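Side-chain contacts in HTH-type transcriptional repressor NemR (Escherichia coli, PDB 4YZE), which represses transcription of the nemRA-gloA operon by binding to the NemR box, and responds to electrophiles and reactive chlorine species: residues Q141-G146 with L152-E157; M31-L36 with G45-Y50; L16-Q21 with K38-P43; Q71-L76 with I136-Q141. The protein carries 5 engineered substitutions. All coordinates share one frame; numbering follows the deposited sequence.

Contact 1 of 4, residues Q141-G146 with L152-E157. Engineered in segment 152-157: Ser155 (natural residue Cys).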
loop_
_atom_site.group_PDB
_atom_site.type_symbol
_atom_site.label_atom_id
_atom_site.label_comp_id
_atom_site.label_asym_id
_atom_site.label_seq_id
_atom_site.Cartn_x
_atom_site.Cartn_y
_atom_site.Cartn_z
ATOM N N GLN A 141 -7.164 -13.370 16.003
ATOM C CA GLN A 141 -7.201 -14.423 17.010
ATOM C C GLN A 141 -6.140 -14.158 18.091
ATOM O O GLN A 141 -6.400 -14.352 19.291
ATOM C CB GLN A 141 -7.015 -15.797 16.360
ATOM C CG GLN A 141 -7.264 -16.967 17.302
ATOM C CD GLN A 141 -8.668 -16.956 17.921
ATOM O OE1 GLN A 141 -9.664 -17.187 17.227
ATOM N NE2 GLN A 141 -8.750 -16.685 19.235
ATOM N N ALA A 142 -4.964 -13.686 17.663
ATOM C CA ALA A 142 -3.878 -13.356 18.598
ATOM C C ALA A 142 -4.306 -12.257 19.556
ATOM O O ALA A 142 -4.016 -12.323 20.757
ATOM C CB ALA A 142 -2.609 -12.929 17.843
ATOM N N LEU A 143 -4.975 -11.236 19.023
ATOM C CA LEU A 143 -5.435 -10.131 19.855
ATOM C C LEU A 143 -6.440 -10.625 20.904
ATOM O O LEU A 143 -6.358 -10.237 22.070
ATOM C CB LEU A 143 -6.033 -9.008 19.008
ATOM C CG LEU A 143 -5.028 -8.259 18.113
ATOM C CD1 LEU A 143 -5.757 -7.549 16.994
ATOM C CD2 LEU A 143 -4.182 -7.264 18.914
ATOM N N GLU A 144 -7.373 -11.476 20.481
ATOM C CA GLU A 144 -8.418 -11.988 21.367
ATOM C C GLU A 144 -7.793 -12.860 22.459
ATOM O O GLU A 144 -8.082 -12.678 23.642
ATOM C CB GLU A 144 -9.464 -12.764 20.560
ATOM C CG GLU A 144 -10.545 -13.443 21.388
ATOM C CD GLU A 144 -11.444 -12.462 22.117
ATOM O OE1 GLU A 144 -12.150 -12.891 23.059
ATOM O OE2 GLU A 144 -11.458 -11.268 21.752
ATOM N N ASN A 145 -6.903 -13.766 22.050
ATOM C CA ASN A 145 -6.141 -14.577 22.990
ATOM C C ASN A 145 -5.421 -13.720 24.025
ATOM O O ASN A 145 -5.408 -14.052 25.210
ATOM C CB ASN A 145 -5.113 -15.441 22.255
ATOM C CG ASN A 145 -5.756 -16.549 21.446
ATOM O OD1 ASN A 145 -6.884 -16.949 21.714
ATOM N ND2 ASN A 145 -5.028 -17.060 20.457
ATOM N N GLY A 146 -4.806 -12.636 23.556
ATOM C CA GLY A 146 -4.053 -11.728 24.398
ATOM C C GLY A 146 -4.946 -11.067 25.431
ATOM O O GLY A 146 -4.522 -10.856 26.577
ATOM N N LEU A 152 -2.303 -8.265 26.953
ATOM C CA LEU A 152 -2.339 -7.042 26.159
ATOM C C LEU A 152 -3.699 -6.401 26.208
ATOM O O LEU A 152 -4.696 -7.076 26.423
ATOM C CB LEU A 152 -1.978 -7.337 24.699
ATOM C CG LEU A 152 -2.747 -8.445 23.969
ATOM C CD1 LEU A 152 -4.084 -7.954 23.419
ATOM C CD2 LEU A 152 -1.908 -9.034 22.844
ATOM N N THR A 153 -3.730 -5.101 25.952
ATOM C CA THR A 153 -4.978 -4.360 25.958
ATOM C C THR A 153 -4.976 -3.426 24.753
ATOM O O THR A 153 -3.904 -3.028 24.281
ATOM C CB THR A 153 -5.169 -3.575 27.294
ATOM O OG1 THR A 153 -6.532 -3.151 27.420
ATOM C CG2 THR A 153 -4.237 -2.375 27.374
ATOM N N PHE A 154 -6.169 -3.117 24.243
ATOM C CA PHE A 154 -6.342 -2.169 23.147
ATOM C C PHE A 154 -7.801 -1.737 23.060
ATOM O O PHE A 154 -8.663 -2.324 23.695
ATOM C CB PHE A 154 -5.904 -2.788 21.803
ATOM C CG PHE A 154 -6.680 -4.019 21.419
ATOM C CD1 PHE A 154 -6.269 -5.275 21.845
ATOM C CD2 PHE A 154 -7.824 -3.922 20.631
ATOM C CE1 PHE A 154 -6.985 -6.420 21.493
ATOM C CE2 PHE A 154 -8.554 -5.056 20.279
ATOM C CZ PHE A 154 -8.130 -6.309 20.707
ATOM N N SER A 155 -8.080 -0.738 22.226
ATOM C CA SER A 155 -9.441 -0.249 22.037
ATOM C C SER A 155 -10.202 -1.025 20.960
ATOM O O SER A 155 -9.689 -1.232 19.862
ATOM C CB SER A 155 -9.405 1.238 21.674
ATOM O OG SER A 155 -10.690 1.827 21.759
ATOM N N GLY A 156 -11.421 -1.467 21.275
ATOM C CA GLY A 156 -12.307 -2.033 20.263
ATOM C C GLY A 156 -12.271 -3.531 19.992
ATOM O O GLY A 156 -11.604 -4.295 20.684
ATOM N N GLU A 157 -13.011 -3.942 18.964
ATOM C CA GLU A 157 -13.082 -5.342 18.529
ATOM C C GLU A 157 -11.781 -5.837 17.880
ATOM O O GLU A 157 -11.093 -5.079 17.204
ATOM C CB GLU A 157 -14.271 -5.529 17.581
ATOM C CG GLU A 157 -15.592 -5.122 18.267
ATOM C CD GLU A 157 -16.842 -5.250 17.391
ATOM O OE1 GLU A 157 -16.757 -5.678 16.218
ATOM O OE2 GLU A 157 -17.933 -4.910 17.897
#
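Leu152 and Phe154 reach helix 122-148 through the same uncommon first torsion: in each, CG stands between the backbone N and the carbonyl carbon (chi1 53° and 60°), so both groups are thrown from the extended chain onto the helix. Against 141-146, Leu152 meets backbone atoms rather than a side chain. Its CG sits 3.6 Å from Gly146 CA, and its CD1 stops 3.5 Å from Leu143 O. Gly146 is what permits this fit, since a beta carbon there would run into Leu152 CD2. Phe154 presents CE1 to Leu143 CB at 3.7 Å, the two side chains crossing at about a right angle, while Leu143 CD2 follows at 3.9 Å from the same CE1. In the plane of the ring, at its edge, lie Leu143 O and Leu152 CD1. Replacing Leu152 with alanine removes CG and both methyls, which would probably leave a gap over Gly146 CA and take a neighbour from the Phe154 edge. Leu152 N donates a weak bond to Gly146 O (3.4 Å), tying the start of the loop to the helix as the chain turns back toward helix 158-179. Arg147 adds a cation-pi contact to Phe154 and bonds the carbonyls of Phe154 and Gly156, while Ile196 and helix 84-97 cover more of the leucines. With every touching residue buried and the one direct hydrogen bond weak, this loop of the TetR-like C-terminal domain is fitted to its helix chiefly by apolar shape.

Contact 2 of 4, residues M31-L36 with G45-Y50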
loop_
_atom_site.group_PDB
_atom_site.type_symbol
_atom_site.label_atom_id
_atom_site.label_comp_id
_atom_site.label_asym_id
_atom_site.label_seq_id
_atom_site.Cartn_x
_atom_site.Cartn_y
_atom_site.Cartn_z
ATOM N N MET A 31 5.446 -10.365 -16.371
ATOM C CA MET A 31 6.093 -11.641 -16.643
ATOM C C MET A 31 5.477 -12.377 -17.826
ATOM O O MET A 31 4.342 -12.829 -17.743
ATOM C CB MET A 31 6.022 -12.537 -15.411
ATOM C CG MET A 31 6.661 -13.891 -15.616
ATOM S SD MET A 31 6.130 -15.042 -14.342
ATOM C CE MET A 31 4.392 -15.217 -14.748
ATOM N N GLY A 32 6.232 -12.521 -18.913
ATOM C CA GLY A 32 5.754 -13.271 -20.057
ATOM C C GLY A 32 6.038 -14.753 -19.886
ATOM O O GLY A 32 7.020 -15.136 -19.244
ATOM N N LEU A 33 5.174 -15.585 -20.462
ATOM C CA LEU A 33 5.341 -17.038 -20.436
ATOM C C LEU A 33 6.732 -17.530 -20.865
ATOM O O LEU A 33 7.378 -18.285 -20.132
ATOM C CB LEU A 33 4.281 -17.698 -21.314
ATOM C CG LEU A 33 3.350 -18.720 -20.662
ATOM C CD1 LEU A 33 2.781 -19.638 -21.743
ATOM C CD2 LEU A 33 4.048 -19.522 -19.560
ATOM N N SER A 34 7.196 -17.120 -22.047
ATOM C CA SER A 34 8.485 -17.602 -22.529
ATOM C C SER A 34 9.616 -17.244 -21.567
ATOM O O SER A 34 10.549 -18.023 -21.384
ATOM C CB SER A 34 8.786 -17.111 -23.956
ATOM O OG SER A 34 8.886 -15.698 -24.012
ATOM N N GLU A 35 9.526 -16.078 -20.937
ATOM C CA GLU A 35 10.507 -15.709 -19.924
ATOM C C GLU A 35 10.441 -16.705 -18.765
ATOM O O GLU A 35 11.466 -17.179 -18.262
ATOM C CB GLU A 35 10.258 -14.283 -19.435
ATOM C CG GLU A 35 11.192 -13.833 -18.316
ATOM C CD GLU A 35 10.932 -12.400 -17.885
ATOM O OE1 GLU A 35 9.874 -11.850 -18.264
ATOM O OE2 GLU A 35 11.788 -11.824 -17.172
ATOM N N LEU A 36 9.221 -17.032 -18.358
ATOM C CA LEU A 36 9.005 -17.987 -17.283
ATOM C C LEU A 36 9.588 -19.356 -17.636
ATOM O O LEU A 36 10.325 -19.942 -16.839
ATOM C CB LEU A 36 7.512 -18.098 -16.981
ATOM C CG LEU A 36 7.034 -18.924 -15.784
ATOM C CD1 LEU A 36 6.787 -20.372 -16.156
ATOM C CD2 LEU A 36 8.018 -18.837 -14.627
ATOM N N GLY A 45 5.154 -27.584 -23.542
ATOM C CA GLY A 45 4.136 -28.616 -23.444
ATOM C C GLY A 45 3.944 -29.102 -22.018
ATOM O O GLY A 45 2.831 -29.457 -21.618
ATOM N N SER A 46 5.035 -29.119 -21.251
ATOM C CA SER A 46 4.977 -29.497 -19.848
ATOM C C SER A 46 4.196 -28.474 -19.041
ATOM O O SER A 46 3.399 -28.841 -18.167
ATOM C CB SER A 46 6.379 -29.665 -19.273
ATOM O OG SER A 46 7.023 -30.772 -19.860
ATOM N N PHE A 47 4.425 -27.196 -19.325
ATOM C CA PHE A 47 3.692 -26.140 -18.643
ATOM C C PHE A 47 2.200 -26.337 -18.857
ATOM O O PHE A 47 1.407 -26.319 -17.909
ATOM C CB PHE A 47 4.108 -24.757 -19.147
ATOM C CG PHE A 47 3.247 -23.639 -18.610
ATOM C CD1 PHE A 47 3.468 -23.122 -17.335
ATOM C CD2 PHE A 47 2.201 -23.118 -19.369
ATOM C CE1 PHE A 47 2.659 -22.097 -16.827
ATOM C CE2 PHE A 47 1.392 -22.101 -18.877
ATOM C CZ PHE A 47 1.620 -21.587 -17.599
ATOM N N TYR A 48 1.827 -26.537 -20.114
ATOM C CA TYR A 48 0.430 -26.670 -20.480
ATOM C C TYR A 48 -0.176 -27.992 -19.999
ATOM O O TYR A 48 -1.396 -28.148 -19.977
ATOM C CB TYR A 48 0.256 -26.455 -21.993
ATOM C CG TYR A 48 0.204 -24.985 -22.354
ATOM C CD1 TYR A 48 -0.752 -24.147 -21.777
ATOM C CD2 TYR A 48 1.106 -24.430 -23.252
ATOM C CE1 TYR A 48 -0.811 -22.800 -22.086
ATOM C CE2 TYR A 48 1.051 -23.080 -23.577
ATOM C CZ TYR A 48 0.090 -22.270 -22.985
ATOM O OH TYR A 48 0.019 -20.926 -23.283
ATOM N N HIS A 49 0.685 -28.929 -19.601
ATOM C CA HIS A 49 0.247 -30.156 -18.934
ATOM C C HIS A 49 -0.185 -29.885 -17.480
ATOM O O HIS A 49 -1.085 -30.540 -16.949
ATOM C CB HIS A 49 1.361 -31.214 -18.977
ATOM C CG HIS A 49 1.131 -32.381 -18.064
ATOM N ND1 HIS A 49 1.902 -32.614 -16.945
ATOM C CD2 HIS A 49 0.213 -33.376 -18.101
ATOM C CE1 HIS A 49 1.470 -33.702 -16.332
ATOM N NE2 HIS A 49 0.445 -34.184 -17.013
ATOM N N TYR A 50 0.459 -28.916 -16.837
ATOM C CA TYR A 50 0.164 -28.615 -15.439
ATOM C C TYR A 50 -0.867 -27.509 -15.294
ATOM O O TYR A 50 -1.701 -27.536 -14.392
ATOM C CB TYR A 50 1.440 -28.237 -14.684
ATOM C CG TYR A 50 2.412 -29.380 -14.553
ATOM C CD1 TYR A 50 2.040 -30.555 -13.915
ATOM C CD2 TYR A 50 3.697 -29.290 -15.063
ATOM C CE1 TYR A 50 2.920 -31.610 -13.797
ATOM C CE2 TYR A 50 4.586 -30.339 -14.942
ATOM C CZ TYR A 50 4.189 -31.496 -14.312
ATOM O OH TYR A 50 5.064 -32.545 -14.190
#
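Leu33 sets one methyl branch against each of two aromatic side chains, Phe47 and Tyr48, and so joins the two helices of a predicted helix-turn-helix, the DNA-binding element of TetR-family repressors. The branches divide the work. CD2 stands over one face of the Phe47 ring, 3.8 Å from the ring centroid and only 14° off the ring normal, a CH-pi contact in which Phe47 CZ is the nearest ring atom at 3.7 Å. CD1 turns instead to the far end of Tyr48, 3.4 Å from OH and 4.0 Å from CZ. The two rings also meet each other: Phe47 CD2 lies over the centre of one Tyr48 face, and Tyr48 CE1 lies in the Phe47 plane at its edge. Different first torsions spread the two rings from neighbouring positions. Phe47 has CG anti to its own N (chi1 172°), which sends the ring into the interior between the helices, whereas Tyr48 has CG beside its N, so that its hydroxyl end comes back to Leu33 at the solvent-exposed margin of the contact. Gly32 occupies the N-cap position of helix 33-40, and its carbonyl receives Leu36 N; Leu33 and Leu36 both point toward 45-50. Leu36 also reaches Leu15 and Thr18 of helix 10-26, the first helix of the domain. Toward Phe47 it offers CD1, which comes within 4.5 Å of the ring atom CD1.

Contact 3 of 4, residues L16-Q21 with K38-P43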
loop_
_atom_site.group_PDB
_atom_site.type_symbol
_atom_site.label_atom_id
_atom_site.label_comp_id
_atom_site.label_asym_id
_atom_site.label_seq_id
_atom_site.Cartn_x
_atom_site.Cartn_y
_atom_site.Cartn_z
ATOM N N LEU A 16 6.050 -22.902 -10.213
ATOM C CA LEU A 16 5.406 -21.960 -9.304
ATOM C C LEU A 16 6.443 -21.057 -8.639
ATOM O O LEU A 16 6.274 -19.838 -8.596
ATOM C CB LEU A 16 4.569 -22.706 -8.269
ATOM C CG LEU A 16 3.379 -23.448 -8.882
ATOM C CD1 LEU A 16 2.739 -24.391 -7.869
ATOM C CD2 LEU A 16 2.333 -22.466 -9.432
ATOM N N ALA A 17 7.538 -21.661 -8.179
ATOM C CA ALA A 17 8.607 -20.928 -7.495
ATOM C C ALA A 17 9.247 -19.896 -8.412
ATOM O O ALA A 17 9.441 -18.739 -8.027
ATOM C CB ALA A 17 9.659 -21.889 -6.959
ATOM N N THR A 18 9.582 -20.334 -9.622
ATOM C CA THR A 18 10.160 -19.446 -10.625
ATOM C C THR A 18 9.204 -18.291 -10.907
ATOM O O THR A 18 9.621 -17.132 -10.938
ATOM C CB THR A 18 10.429 -20.194 -11.928
ATOM O OG1 THR A 18 11.121 -21.417 -11.641
ATOM C CG2 THR A 18 11.265 -19.338 -12.870
ATOM N N GLY A 19 7.923 -18.613 -11.098
ATOM C CA GLY A 19 6.912 -17.604 -11.362
ATOM C C GLY A 19 6.821 -16.572 -10.256
ATOM O O GLY A 19 6.640 -15.382 -10.524
ATOM N N GLU A 20 6.949 -17.023 -9.011
ATOM C CA GLU A 20 6.886 -16.097 -7.884
ATOM C C GLU A 20 8.070 -15.129 -7.917
ATOM O O GLU A 20 7.873 -13.916 -7.837
ATOM C CB GLU A 20 6.792 -16.841 -6.545
ATOM C CG GLU A 20 6.789 -15.913 -5.323
ATOM C CD GLU A 20 6.318 -16.587 -4.052
ATOM O OE1 GLU A 20 6.433 -15.956 -2.980
ATOM O OE2 GLU A 20 5.821 -17.735 -4.118
ATOM N N GLN A 21 9.283 -15.661 -8.071
ATOM C CA GLN A 21 10.482 -14.826 -8.150
ATOM C C GLN A 21 10.361 -13.763 -9.246
ATOM O O GLN A 21 10.657 -12.588 -9.015
ATOM C CB GLN A 21 11.740 -15.682 -8.367
ATOM N N LYS A 38 11.799 -20.274 -19.951
ATOM C CA LYS A 38 13.236 -20.290 -20.200
ATOM C C LYS A 38 13.994 -20.216 -18.880
ATOM O O LYS A 38 15.027 -20.856 -18.709
ATOM C CB LYS A 38 13.644 -19.140 -21.125
ATOM N N THR A 39 13.463 -19.434 -17.947
ATOM C CA THR A 39 14.050 -19.308 -16.618
ATOM C C THR A 39 13.894 -20.606 -15.810
ATOM O O THR A 39 14.805 -21.012 -15.081
ATOM C CB THR A 39 13.411 -18.133 -15.855
ATOM O OG1 THR A 39 13.398 -16.966 -16.693
ATOM C CG2 THR A 39 14.178 -17.836 -14.560
ATOM N N ALA A 40 12.740 -21.259 -15.945
ATOM C CA ALA A 40 12.498 -22.508 -15.230
ATOM C C ALA A 40 13.112 -23.710 -15.943
ATOM O O ALA A 40 13.175 -24.807 -15.377
ATOM C CB ALA A 40 11.012 -22.725 -15.029
ATOM N N GLU A 41 13.547 -23.496 -17.186
ATOM C CA GLU A 41 14.047 -24.570 -18.039
ATOM C C GLU A 41 13.034 -25.699 -18.146
ATOM O O GLU A 41 13.335 -26.869 -17.899
ATOM C CB GLU A 41 15.403 -25.072 -17.541
ATOM C CG GLU A 41 16.474 -24.000 -17.588
ATOM C CD GLU A 41 17.819 -24.496 -17.108
ATOM O OE1 GLU A 41 18.190 -25.648 -17.435
ATOM O OE2 GLU A 41 18.505 -23.725 -16.400
ATOM N N VAL A 42 11.820 -25.326 -18.526
ATOM C CA VAL A 42 10.727 -26.272 -18.620
ATOM C C VAL A 42 10.031 -26.093 -19.962
ATOM O O VAL A 42 9.604 -24.988 -20.299
ATOM C CB VAL A 42 9.708 -26.045 -17.494
ATOM C CG1 VAL A 42 8.483 -26.915 -17.713
ATOM C CG2 VAL A 42 10.343 -26.316 -16.121
ATOM N N PRO A 43 9.903 -27.186 -20.730
ATOM C CA PRO A 43 9.278 -27.106 -22.058
ATOM C C PRO A 43 7.833 -26.614 -22.000
ATOM O O PRO A 43 7.138 -26.751 -20.978
ATOM C CB PRO A 43 9.348 -28.549 -22.573
ATOM C CG PRO A 43 9.548 -29.393 -21.354
ATOM C CD PRO A 43 10.331 -28.554 -20.393
#
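Thr18 turns its hydroxyl toward a methyl group: OG1 lies 3.6 Å from Ala40 CB, an apolar neighbour that can offer it no hydrogen bond. The oxygen is satisfied within its own helix instead, by His14 O one turn earlier. The torsion that allows this, with OG1 beside the backbone N (chi1 -48°), also sends CG2 outward to the partner helix. There it meets Thr39 CG2 at 3.7 Å, methyl to methyl, and Thr39 CB at 3.9 Å. Thr39 adopts the same rotamer, and its OG1 is likewise bound one turn back, to Glu35 O, so both threonines keep their polar atoms on their own helix and show each other carbon. This is the junction where helix 10-26 of the TetR-type DNA-binding domain packs on the end of helix 33-40, the first helix of the predicted helix-turn-helix. The backbones come near here, Thr18 CA standing 6.0 Å from Ala40 CA, a spacing that suits the small side chain of Ala40. A serine in place of Thr18 would lose CG2 and would probably open a gap beside the Thr39 methyl, even with the hydroxyl still held by His14. Just beyond Ala40 a Schellman motif ends the helix: Glu41 takes a positive phi (54°), its N makes a weak bond to Lys38 O, and Val42 N returns to Leu37 O.

Contact 4 of 4, residues Q71-L76 with I136-Q141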
loop_
_atom_site.group_PDB
_atom_site.type_symbol
_atom_site.label_atom_id
_atom_site.label_comp_id
_atom_site.label_asym_id
_atom_site.label_seq_id
_atom_site.Cartn_x
_atom_site.Cartn_y
_atom_site.Cartn_z
ATOM N N GLN A 71 1.145 -20.210 7.118
ATOM C CA GLN A 71 1.713 -21.193 8.035
ATOM C C GLN A 71 2.817 -20.547 8.873
ATOM O O GLN A 71 2.803 -20.654 10.103
ATOM C CB GLN A 71 2.246 -22.411 7.264
ATOM C CG GLN A 71 2.471 -23.665 8.113
ATOM C CD GLN A 71 1.189 -24.194 8.755
ATOM O OE1 GLN A 71 0.913 -23.930 9.928
ATOM N NE2 GLN A 71 0.402 -24.948 7.987
ATOM N N ARG A 72 3.758 -19.867 8.212
ATOM C CA ARG A 72 4.788 -19.125 8.941
ATOM C C ARG A 72 4.169 -18.213 10.005
ATOM O O ARG A 72 4.567 -18.244 11.170
ATOM C CB ARG A 72 5.636 -18.282 7.992
ATOM C CG ARG A 72 6.756 -19.027 7.298
ATOM C CD ARG A 72 7.755 -18.046 6.680
ATOM N NE ARG A 72 7.144 -17.208 5.646
ATOM C CZ ARG A 72 6.898 -17.620 4.403
ATOM N NH1 ARG A 72 7.196 -18.862 4.037
ATOM N NH2 ARG A 72 6.349 -16.795 3.521
ATOM N N LEU A 73 3.189 -17.413 9.594
ATOM C CA LEU A 73 2.507 -16.483 10.486
ATOM C C LEU A 73 1.804 -17.225 11.635
ATOM O O LEU A 73 1.805 -16.747 12.764
ATOM C CB LEU A 73 1.489 -15.659 9.701
ATOM C CG LEU A 73 1.234 -14.197 10.094
ATOM C CD1 LEU A 73 -0.238 -13.845 9.992
ATOM C CD2 LEU A 73 1.791 -13.826 11.465
ATOM N N THR A 74 1.210 -18.382 11.340
ATOM C CA THR A 74 0.552 -19.188 12.365
ATOM C C THR A 74 1.553 -19.625 13.432
ATOM O O THR A 74 1.288 -19.500 14.626
ATOM C CB THR A 74 -0.123 -20.447 11.787
ATOM O OG1 THR A 74 -1.101 -20.074 10.812
ATOM C CG2 THR A 74 -0.817 -21.228 12.908
ATOM N N GLU A 75 2.700 -20.135 12.995
ATOM C CA GLU A 75 3.738 -20.569 13.918
ATOM C C GLU A 75 4.228 -19.401 14.763
ATOM O O GLU A 75 4.500 -19.559 15.954
ATOM C CB GLU A 75 4.896 -21.207 13.150
ATOM C CG GLU A 75 4.457 -22.371 12.266
ATOM C CD GLU A 75 5.603 -23.010 11.500
ATOM O OE1 GLU A 75 5.975 -22.488 10.423
ATOM O OE2 GLU A 75 6.122 -24.045 11.975
ATOM N N LEU A 76 4.331 -18.226 14.147
ATOM C CA LEU A 76 4.794 -17.037 14.856
ATOM C C LEU A 76 3.806 -16.648 15.956
ATOM O O LEU A 76 4.203 -16.377 17.086
ATOM C CB LEU A 76 4.961 -15.872 13.877
ATOM C CG LEU A 76 5.995 -14.767 14.113
ATOM C CD1 LEU A 76 5.492 -13.456 13.531
ATOM C CD2 LEU A 76 6.368 -14.588 15.584
ATOM N N ILE A 136 -5.289 -11.374 8.442
ATOM C CA ILE A 136 -6.083 -10.577 9.339
ATOM C C ILE A 136 -6.716 -11.467 10.405
ATOM O O ILE A 136 -6.709 -11.132 11.585
ATOM C CB ILE A 136 -7.160 -9.807 8.563
ATOM C CG1 ILE A 136 -6.488 -8.706 7.721
ATOM C CG2 ILE A 136 -8.181 -9.219 9.524
ATOM C CD1 ILE A 136 -7.386 -8.101 6.641
ATOM N N ALA A 137 -7.231 -12.619 9.992
ATOM C CA ALA A 137 -7.888 -13.518 10.938
ATOM C C ALA A 137 -6.877 -14.086 11.942
ATOM O O ALA A 137 -7.213 -14.272 13.098
ATOM C CB ALA A 137 -8.663 -14.637 10.211
ATOM N N LEU A 138 -5.636 -14.323 11.522
ATOM C CA LEU A 138 -4.623 -14.780 12.471
ATOM C C LEU A 138 -4.280 -13.702 13.516
ATOM O O LEU A 138 -4.165 -14.000 14.720
ATOM C CB LEU A 138 -3.367 -15.256 11.748
ATOM C CG LEU A 138 -3.483 -16.620 11.063
ATOM C CD1 LEU A 138 -2.268 -16.883 10.184
ATOM C CD2 LEU A 138 -3.660 -17.734 12.101
ATOM N N LEU A 139 -4.119 -12.464 13.050
ATOM C CA LEU A 139 -3.824 -11.331 13.925
ATOM C C LEU A 139 -4.975 -11.098 14.906
ATOM O O LEU A 139 -4.754 -10.792 16.081
ATOM C CB LEU A 139 -3.576 -10.067 13.096
ATOM C CG LEU A 139 -2.311 -10.047 12.236
ATOM C CD1 LEU A 139 -2.331 -8.876 11.255
ATOM C CD2 LEU A 139 -1.068 -9.991 13.100
ATOM N N SER A 140 -6.196 -11.253 14.408
ATOM C CA SER A 140 -7.405 -11.090 15.205
ATOM C C SER A 140 -7.474 -12.115 16.324
ATOM O O SER A 140 -7.806 -11.770 17.463
ATOM C CB SER A 140 -8.641 -11.241 14.325
ATOM O OG SER A 140 -9.793 -10.867 15.039
ATOM N N GLN A 141 -7.164 -13.370 16.003
ATOM C CA GLN A 141 -7.201 -14.423 17.010
ATOM C C GLN A 141 -6.140 -14.158 18.091
ATOM O O GLN A 141 -6.400 -14.352 19.291
ATOM C CB GLN A 141 -7.015 -15.797 16.360
ATOM C CG GLN A 141 -7.264 -16.967 17.302
ATOM C CD GLN A 141 -8.668 -16.956 17.921
ATOM O OE1 GLN A 141 -9.664 -17.187 17.227
ATOM N NE2 GLN A 141 -8.750 -16.685 19.235
#
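Leu138 is the first residue of 136-141 to touch helix 54-79, and it makes all the close atomic contacts that 136-141 has with 71-76; Ile136, two places earlier, turns the other way onto helix 158-179. With CG anti to the carbonyl carbon (chi1 -75°), Leu138 extends toward the partner helix and slides alongside Leu73, the two side chains running in opposite directions. The overlap is mutual: the tips meet at 3.7 Å, Leu73 CD1 to Leu138 CD1, and each tip also reaches the base of the other, Leu73 CD1 lying 3.9 Å from Leu138 CB and Leu138 CD1 lying 4.0 Å from Leu73 CB. Thr74 approaches Leu138 from another direction, at about a right angle. Its OG1 is set against the forked end, 3.5 Å from Leu138 CD1 and 3.7 Å from Leu138 CD2, while the hydroxyl itself is bonded to His70 O in its own helix. Leu138 also touches His70 and Leu77, so about two turns of helix 54-79 line its place. Leu139 comes next. It makes no close contact with 71-76, but packs on Leu77 further along the same helix and on Tyr91 of helix 84-97; Leu73 touches Tyr91 too. In TetR-family repressors the helix equivalent to 54-79 connects the DNA-binding and regulatory domains, and here helix 122-148 of the regulatory domain rests on it. The chemistry is essentially apolar packing; the one polar side-chain atom among the touching residues, Thr74 OG1, is already bonded within its own helix, so the fit depends on shape and not on a directional bond.

In the fold
The four contacts form two groups on opposite sides of the chain's centre. Contacts 2 and 3 share helix 33-40, have centres about 8 Å apart and touch directly: Leu36 CD2 lies 3.7 Å from Thr18 CG2 and 3.5 Å from Gly19 N, so the two are continuous in packing. Contacts 1 and 4 follow each other along helix 122-148, sharing Gln141, with centres about 13 Å apart. Helix 54-79 relates the groups, for it follows helix 44-50 in the chain and supplies 71-76. In contact 4 the Leu73 side chain is about 11 Å from that of Cys108, which is central to the response to reactive chlorine species. Contacts 1 and 2 are the furthest apart, their centres separated by about 45 Å.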